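Local coordinates for protein probable CoA-transferase alpha subunit (Rhodococcus jostii, PDB 6COJ) that probably serves as the alpha subunit of a CoA-transferase-family enzyme, here binding a CoA thioester with a bulky spirocyclic acyl group, at residues A193-G197 against V198-F202; T229-L232 against Q233-I236; Q279-Q282 against Q283-T287. The protein carries 1 engineered substitution. All coordinates share one frame; numbering follows the deposited sequence. Where two conformers were deposited one is given.

Interaction 1: A193-G197 against V198-F202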
loop_
_atom_site.group_PDB
_atom_site.type_symbol
_atom_site.label_atom_id
_atom_site.label_comp_id
_atom_site.label_asym_id
_atom_site.label_seq_id
_atom_site.Cartn_x
_atom_site.Cartn_y
_atom_site.Cartn_z
ATOM N N ALA A 193 3.541 10.141 -14.799
ATOM C CA ALA A 193 3.158 9.077 -15.722
ATOM C C ALA A 193 1.991 8.268 -15.176
ATOM O O ALA A 193 1.791 8.163 -13.955
ATOM C CB ALA A 193 4.330 8.155 -16.081
ATOM N N ALA A 194 1.235 7.680 -16.102
ATOM C CA ALA A 194 0.002 6.989 -15.772
ATOM C C ALA A 194 -0.083 5.656 -16.496
ATOM O O ALA A 194 0.460 5.476 -17.596
ATOM C CB ALA A 194 -1.229 7.817 -16.141
ATOM N N TYR A 195 -0.793 4.723 -15.874
ATOM C CA TYR A 195 -1.269 3.534 -16.554
ATOM C C TYR A 195 -2.735 3.709 -16.932
ATOM O O TYR A 195 -3.489 4.450 -16.292
ATOM C CB TYR A 195 -1.103 2.283 -15.684
ATOM C CG TYR A 195 -2.096 2.153 -14.542
ATOM C CD1 TYR A 195 -1.913 2.853 -13.356
ATOM C CD2 TYR A 195 -3.209 1.317 -14.648
ATOM C CE1 TYR A 195 -2.819 2.727 -12.292
ATOM C CE2 TYR A 195 -4.117 1.192 -13.607
ATOM C CZ TYR A 195 -3.920 1.898 -12.428
ATOM O OH TYR A 195 -4.816 1.747 -11.390
ATOM N N THR A 196 -3.119 3.027 -17.997
ATOM C CA THR A 196 -4.502 2.868 -18.403
ATOM C C THR A 196 -4.762 1.375 -18.474
ATOM O O THR A 196 -3.883 0.594 -18.851
ATOM C CB THR A 196 -4.763 3.517 -19.771
ATOM O OG1 THR A 196 -3.931 2.894 -20.755
ATOM C CG2 THR A 196 -4.449 5.002 -19.731
ATOM N N GLY A 197 -5.950 0.978 -18.092
ATOM C CA GLY A 197 -6.275 -0.424 -18.001
ATOM C C GLY A 197 -6.491 -0.830 -16.556
ATOM O O GLY A 197 -6.620 0.002 -15.651
ATOM N N VAL A 198 -6.519 -2.144 -16.342
ATOM C CA VAL A 198 -7.036 -2.661 -15.074
ATOM C C VAL A 198 -5.985 -2.836 -13.984
ATOM O O VAL A 198 -6.349 -3.142 -12.838
ATOM C CB VAL A 198 -7.828 -3.970 -15.261
ATOM C CG1 VAL A 198 -9.059 -3.752 -16.151
ATOM C CG2 VAL A 198 -6.911 -5.083 -15.809
ATOM N N ASP A 199 -4.700 -2.667 -14.282
ATOM C CA ASP A 199 -3.713 -3.002 -13.261
ATOM C C ASP A 199 -2.457 -2.150 -13.402
ATOM O O ASP A 199 -1.817 -2.155 -14.466
ATOM C CB ASP A 199 -3.354 -4.492 -13.348
ATOM C CG ASP A 199 -2.780 -5.047 -12.048
ATOM O OD1 ASP A 199 -2.084 -4.311 -11.322
ATOM O OD2 ASP A 199 -3.027 -6.236 -11.757
ATOM N N PRO A 200 -2.040 -1.447 -12.344
ATOM C CA PRO A 200 -0.735 -0.761 -12.377
ATOM C C PRO A 200 0.443 -1.705 -12.265
ATOM O O PRO A 200 1.587 -1.274 -12.477
ATOM C CB PRO A 200 -0.790 0.139 -11.137
ATOM C CG PRO A 200 -1.640 -0.637 -10.178
ATOM C CD PRO A 200 -2.712 -1.292 -11.040
ATOM N N TYR A 201 0.206 -2.977 -11.946
ATOM C CA TYR A 201 1.270 -3.904 -11.535
ATOM C C TYR A 201 2.008 -3.261 -10.361
ATOM O O TYR A 201 1.350 -2.859 -9.387
ATOM C CB TYR A 201 2.125 -4.389 -12.719
ATOM C CG TYR A 201 1.245 -4.923 -13.817
ATOM C CD1 TYR A 201 0.365 -5.980 -13.566
ATOM C CD2 TYR A 201 1.231 -4.338 -15.080
ATOM C CE1 TYR A 201 -0.492 -6.449 -14.549
ATOM C CE2 TYR A 201 0.380 -4.806 -16.076
ATOM C CZ TYR A 201 -0.482 -5.853 -15.807
ATOM O OH TYR A 201 -1.330 -6.279 -16.800
ATOM N N PHE A 202 3.337 -3.162 -10.403
ATOM C CA PHE A 202 4.133 -2.700 -9.279
ATOM C C PHE A 202 5.157 -1.679 -9.740
ATOM O O PHE A 202 6.186 -1.485 -9.087
ATOM C CB PHE A 202 4.799 -3.894 -8.590
ATOM C CG PHE A 202 3.811 -4.928 -8.145
ATOM C CD1 PHE A 202 3.293 -5.853 -9.040
ATOM C CD2 PHE A 202 3.353 -4.934 -6.844
ATOM C CE1 PHE A 202 2.320 -6.768 -8.623
ATOM C CE2 PHE A 202 2.400 -5.857 -6.429
ATOM C CZ PHE A 202 1.892 -6.772 -7.321
HETATM O O HOH W 1 -3.261 -2.165 -16.859
#
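Water 1 is held between the two arms of this turn: it accepts the backbone N of Asp199 at 3.0 Å and gives a long, weak bond of 3.5 Å to the backbone O of Thr196. The arms share no direct hydrogen bond, which leaves the water as their polar bridge. Between them Gly197 takes a positive phi of 112°, where a CB would press on the carbonyl O of Thr196 and on the N of Val198; glycine suits this bend because it has none. Past the bend, Asp199 OD1 accepts the N of Tyr201 at 2.7 Å, an Asx turn whose donor comes in from above the carboxylate plane, 41° out of it. Asp199 OD2 is engaged by the backbone of the chain of another protein, so both oxygens are used and the carboxylate is pinned.

The apolar half of the contact is Tyr195 against Pro200. With CG lodged between the backbone N and the carbonyl carbon (chi1 75°), the tyrosine ring turns one face to the proline, whose CB sits 3.7 Å from the ring centroid in a CH-pi contact. Pro200 CB is nearest Tyr195 CE1, at 3.5 Å, while the two side chains run alongside each other. A rigid proline offers a flat ring such a steady surface, and the phenol OH is carried on to Gln233 NE2 of the second subunit. Arg45 binds the backbone O of both Asp199 and Pro200, bracing the loop from elsewhere in the chain. The turn thus leads out of strand 193-194, the middle strand of a small antiparallel sheet between 186-187 and 235-237, and ends at Phe202, the N-cap position of helix 203-208.

Interaction 2: T229-L232 against Q233-I236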
loop_
_atom_site.group_PDB
_atom_site.type_symbol
_atom_site.label_atom_id
_atom_site.label_comp_id
_atom_site.label_asym_id
_atom_site.label_seq_id
_atom_site.Cartn_x
_atom_site.Cartn_y
_atom_site.Cartn_z
ATOM N N THR A 229 -6.564 13.413 -18.907
ATOM C CA THR A 229 -6.865 12.181 -19.630
ATOM C C THR A 229 -7.183 11.010 -18.709
ATOM O O THR A 229 -7.999 10.151 -19.068
ATOM C CB THR A 229 -5.682 11.819 -20.538
ATOM O OG1 THR A 229 -5.476 12.880 -21.475
ATOM C CG2 THR A 229 -5.941 10.522 -21.300
ATOM N N VAL A 230 -6.586 10.966 -17.523
ATOM C CA VAL A 230 -6.743 9.820 -16.627
ATOM C C VAL A 230 -7.201 10.319 -15.265
ATOM O O VAL A 230 -6.975 11.484 -14.905
ATOM C CB VAL A 230 -5.424 9.030 -16.486
ATOM C CG1 VAL A 230 -4.955 8.553 -17.851
ATOM C CG2 VAL A 230 -4.362 9.893 -15.823
ATOM N N PRO A 231 -7.835 9.455 -14.475
ATOM C CA PRO A 231 -8.163 9.829 -13.098
ATOM C C PRO A 231 -6.906 9.974 -12.255
ATOM O O PRO A 231 -5.831 9.453 -12.576
ATOM C CB PRO A 231 -9.021 8.660 -12.600
ATOM C CG PRO A 231 -9.517 7.983 -13.853
ATOM C CD PRO A 231 -8.397 8.140 -14.832
ATOM N N LEU A 232 -7.075 10.718 -11.156
ATOM C CA LEU A 232 -5.980 10.965 -10.222
ATOM C C LEU A 232 -5.271 9.679 -9.844
ATOM O O LEU A 232 -4.040 9.642 -9.742
ATOM C CB LEU A 232 -6.531 11.586 -8.941
ATOM C CG LEU A 232 -6.888 13.061 -8.973
ATOM C CD1 LEU A 232 -7.589 13.442 -7.670
ATOM C CD2 LEU A 232 -5.611 13.859 -9.171
ATOM N N GLN A 233 -6.044 8.621 -9.600
ATOM C CA GLN A 233 -5.507 7.391 -9.039
ATOM C C GLN A 233 -4.591 6.668 -10.015
ATOM O O GLN A 233 -3.807 5.803 -9.603
ATOM C CB GLN A 233 -6.669 6.478 -8.630
ATOM C CG GLN A 233 -7.535 6.987 -7.454
ATOM C CD GLN A 233 -8.549 8.073 -7.828
ATOM O OE1 GLN A 233 -8.737 8.396 -9.001
ATOM N NE2 GLN A 233 -9.209 8.633 -6.820
ATOM N N ASN A 234 -4.671 6.998 -11.299
ATOM C CA ASN A 234 -3.838 6.368 -12.306
ATOM C C ASN A 234 -2.482 7.043 -12.447
ATOM O O ASN A 234 -1.617 6.518 -13.156
ATOM C CB ASN A 234 -4.569 6.408 -13.657
ATOM C CG ASN A 234 -5.830 5.554 -13.679
ATOM O OD1 ASN A 234 -6.836 5.897 -13.059
ATOM N ND2 ASN A 234 -5.792 4.453 -14.428
ATOM N N LEU A 235 -2.281 8.188 -11.787
ATOM C CA LEU A 235 -1.018 8.924 -11.856
ATOM C C LEU A 235 -0.046 8.301 -10.862
ATOM O O LEU A 235 0.150 8.792 -9.746
ATOM C CB LEU A 235 -1.240 10.407 -11.573
ATOM C CG LEU A 235 -2.211 11.148 -12.498
ATOM C CD1 LEU A 235 -2.554 12.527 -11.962
ATOM C CD2 LEU A 235 -1.609 11.253 -13.896
ATOM N N ILE A 236 0.553 7.182 -11.272
ATOM C CA ILE A 236 1.339 6.389 -10.329
ATOM C C ILE A 236 2.790 6.838 -10.192
ATOM O O ILE A 236 3.435 6.488 -9.196
ATOM C CB ILE A 236 1.232 4.867 -10.541
ATOM C CG1 ILE A 236 1.843 4.447 -11.883
ATOM C CG2 ILE A 236 -0.235 4.395 -10.388
ATOM C CD1 ILE A 236 1.986 2.925 -12.018
#
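Two kinds of tight turn run into one another at Leu235. Its backbone N closes a 3-10 turn on the O of Leu232 at 3.1 Å, and Leu235 is itself the centre of an inverse gamma turn, in which the N of Ile236 bonds weakly to the O of Asn234. The preceding 3-10 bond, from the N of Asn234 to the O of Pro231, is 3.0 Å long. Both join residues three apart, the spacing of a 3-10 segment.

Pro231 suits the start of this turn: it has no N-H to offer, and its ring holds phi while its carbonyl serves as acceptor. Asn234 lies across that ring, its OD1 3.3 Å from Pro231 CD, while its ND2 is taken by the backbone O of Tyr195, fixing the amide's rotation. Gln233 bends at chi2 (78°), bringing OE1 back over the turn to 3.6 Å from Pro231 CB, and its NE2 is hydrogen-bonded to Tyr195 OH of the second subunit.

Apart from these polar groups, Val230 meets Leu235 through methyl groups, CG2 to CD2 at 3.6 Å, and Val230 CB also rests 4.0 Å from Asn234 CB. The extended backbone of Val230 accommodates both the beta-branched side chain and the proline that follows. Ala194 touches Val230 and Leu235 from the neighbouring strand, and Leu226 and Val227 of helix 223-229 adjoin Leu235. The chemistry therefore divides by task: backbone amides spend their bonds winding the chain, the two carboxamides use their nitrogens as links beyond the turn, Asn234 to the loop at Tyr195 and Gln233 to the second subunit, and the branched aliphatic residues join the turn to helix and sheet.

Interaction 3: Q279-Q282 against Q283-T287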
loop_
_atom_site.group_PDB
_atom_site.type_symbol
_atom_site.label_atom_id
_atom_site.label_comp_id
_atom_site.label_asym_id
_atom_site.label_seq_id
_atom_site.Cartn_x
_atom_site.Cartn_y
_atom_site.Cartn_z
ATOM N N GLN A 279 19.467 -22.659 -35.092
ATOM C CA GLN A 279 19.091 -22.170 -36.412
ATOM C C GLN A 279 17.897 -21.222 -36.334
ATOM O O GLN A 279 17.927 -20.119 -36.893
ATOM C CB GLN A 279 18.821 -23.371 -37.328
ATOM C CG GLN A 279 18.132 -23.052 -38.638
ATOM C CD GLN A 279 16.619 -23.122 -38.538
ATOM O OE1 GLN A 279 16.070 -23.873 -37.730
ATOM N NE2 GLN A 279 15.938 -22.341 -39.367
ATOM N N ALA A 280 16.837 -21.633 -35.642
ATOM C CA ALA A 280 15.666 -20.768 -35.543
ATOM C C ALA A 280 15.994 -19.463 -34.828
ATOM O O ALA A 280 15.435 -18.412 -35.160
ATOM C CB ALA A 280 14.518 -21.511 -34.857
ATOM N N TRP A 281 16.923 -19.497 -33.873
ATOM C CA TRP A 281 17.214 -18.288 -33.117
ATOM C C TRP A 281 18.055 -17.282 -33.905
ATOM O O TRP A 281 17.795 -16.074 -33.827
ATOM C CB TRP A 281 17.824 -18.619 -31.759
ATOM C CG TRP A 281 17.823 -17.411 -30.898
ATOM C CD1 TRP A 281 18.907 -16.701 -30.498
ATOM C CD2 TRP A 281 16.673 -16.720 -30.386
ATOM N NE1 TRP A 281 18.516 -15.627 -29.743
ATOM C CE2 TRP A 281 17.148 -15.612 -29.663
ATOM C CE3 TRP A 281 15.291 -16.938 -30.465
ATOM C CZ2 TRP A 281 16.293 -14.723 -29.015
ATOM C CZ3 TRP A 281 14.436 -16.056 -29.818
ATOM C CH2 TRP A 281 14.943 -14.961 -29.105
ATOM N N GLN A 282 19.067 -17.735 -34.659
ATOM C CA GLN A 282 19.836 -16.825 -35.510
ATOM C C GLN A 282 18.924 -16.059 -36.455
ATOM O O GLN A 282 19.129 -14.870 -36.717
ATOM C CB GLN A 282 20.862 -17.621 -36.328
ATOM C CG GLN A 282 21.669 -16.792 -37.341
ATOM C CD GLN A 282 21.106 -16.855 -38.759
ATOM O OE1 GLN A 282 20.461 -17.831 -39.145
ATOM N NE2 GLN A 282 21.357 -15.808 -39.542
ATOM N N GLN A 283 17.914 -16.745 -36.989
ATOM C CA GLN A 283 16.998 -16.101 -37.924
ATOM C C GLN A 283 16.123 -15.083 -37.206
ATOM O O GLN A 283 15.882 -13.987 -37.721
ATOM C CB GLN A 283 16.132 -17.155 -38.604
ATOM C CG GLN A 283 15.350 -16.623 -39.791
ATOM C CD GLN A 283 16.227 -15.841 -40.745
ATOM O OE1 GLN A 283 16.130 -14.614 -40.838
ATOM N NE2 GLN A 283 17.106 -16.550 -41.456
ATOM N N PHE A 284 15.640 -15.430 -36.013
ATOM C CA PHE A 284 14.880 -14.470 -35.222
ATOM C C PHE A 284 15.729 -13.248 -34.900
ATOM O O PHE A 284 15.274 -12.109 -35.042
ATOM C CB PHE A 284 14.400 -15.144 -33.938
ATOM C CG PHE A 284 13.463 -14.306 -33.120
ATOM C CD1 PHE A 284 13.949 -13.414 -32.178
ATOM C CD2 PHE A 284 12.092 -14.417 -33.289
ATOM C CE1 PHE A 284 13.083 -12.644 -31.420
ATOM C CE2 PHE A 284 11.212 -13.647 -32.526
ATOM C CZ PHE A 284 11.708 -12.760 -31.595
ATOM N N VAL A 285 16.977 -13.472 -34.484
ATOM C CA VAL A 285 17.892 -12.369 -34.193
ATOM C C VAL A 285 18.120 -11.522 -35.442
ATOM O O VAL A 285 18.054 -10.288 -35.396
ATOM C CB VAL A 285 19.210 -12.917 -33.617
ATOM C CG1 VAL A 285 20.299 -11.860 -33.641
ATOM C CG2 VAL A 285 18.979 -13.436 -32.202
ATOM N N ALA A 286 18.392 -12.174 -36.576
ATOM C CA ALA A 286 18.658 -11.436 -37.810
ATOM C C ALA A 286 17.468 -10.571 -38.206
ATOM O O ALA A 286 17.642 -9.432 -38.655
ATOM C CB ALA A 286 19.024 -12.399 -38.940
ATOM N N THR A 287 16.251 -11.089 -38.040
ATOM C CA THR A 287 15.071 -10.365 -38.501
ATOM C C THR A 287 14.618 -9.302 -37.504
ATOM O O THR A 287 14.211 -8.210 -37.913
ATOM C CB THR A 287 13.931 -11.345 -38.797
ATOM O OG1 THR A 287 14.328 -12.248 -39.836
ATOM C CG2 THR A 287 12.676 -10.598 -39.243
#
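Some two and a half turns of helix 278-288, amphipathic in its side chains, make this contact; Trp281 and Phe284 lie on the side that meets the protein, with Val285 beside the indole. The backbone bonds are those of a regular alpha helix: the N of Val285 donates to the O of Trp281 at 2.8 Å, and the N of Ala286 reaches the O of Gln282 at the same length, while the bond from Gln283 N to Gln279 O is weak.

Trp281 and Phe284 both hold CG trans to the backbone N (chi1 -167° and -173°), which sends their rings off the same side of the helix. The planes are nearly parallel, 12° apart, but slid so that overlap is slight, the six-membered ring of Trp281 standing 4.7 Å from the Phe284 ring between centroids. Trp281 CZ3 and CH2 both come to 3.6 Å from Phe284 CD1. At the pyrrole end Val285 CG2 lies over the indole face, nearest NE1 of Trp281 at 3.3 Å, so the broad indole serves two neighbours at once. An alanine in place of Trp281 is likely to leave the Phe284 ring and the Val285 methyl without the surface they rest on, opening a gap toward helix 70-77. Gln282 and Gln283, polar and flexible, suit the exposed side.

Beyond this helix the indole packs on Leu74 and Ser77 of helix 70-77 and meets Trp100 edge-to-face. Phe284 packs on Tyr271 and Ser274 of helix 265-274, and Leu289, in the loop after the helix, touches both rings.

In the fold
Interactions 1 and 2 are neighbours, with centres 9 Å apart: strands 193-194 and 235-237 pair in one small antiparallel sheet, and packing of Ala194 and Tyr195 on Val230 and Ile236 joins the two turns. Both are partly buried and reach the second subunit as well as the chain of another protein. Interaction 3 lies apart, its centre 40 Å from that of interaction 2 and across the chain's centre, on a surface helix that touches no other chain of the assembly. The chemistry follows place: a water, an Asx turn and a proline face shape 193-202, short-range backbone bonds wind 229-236, and regular helical bonds with aromatic side chains serve 279-287.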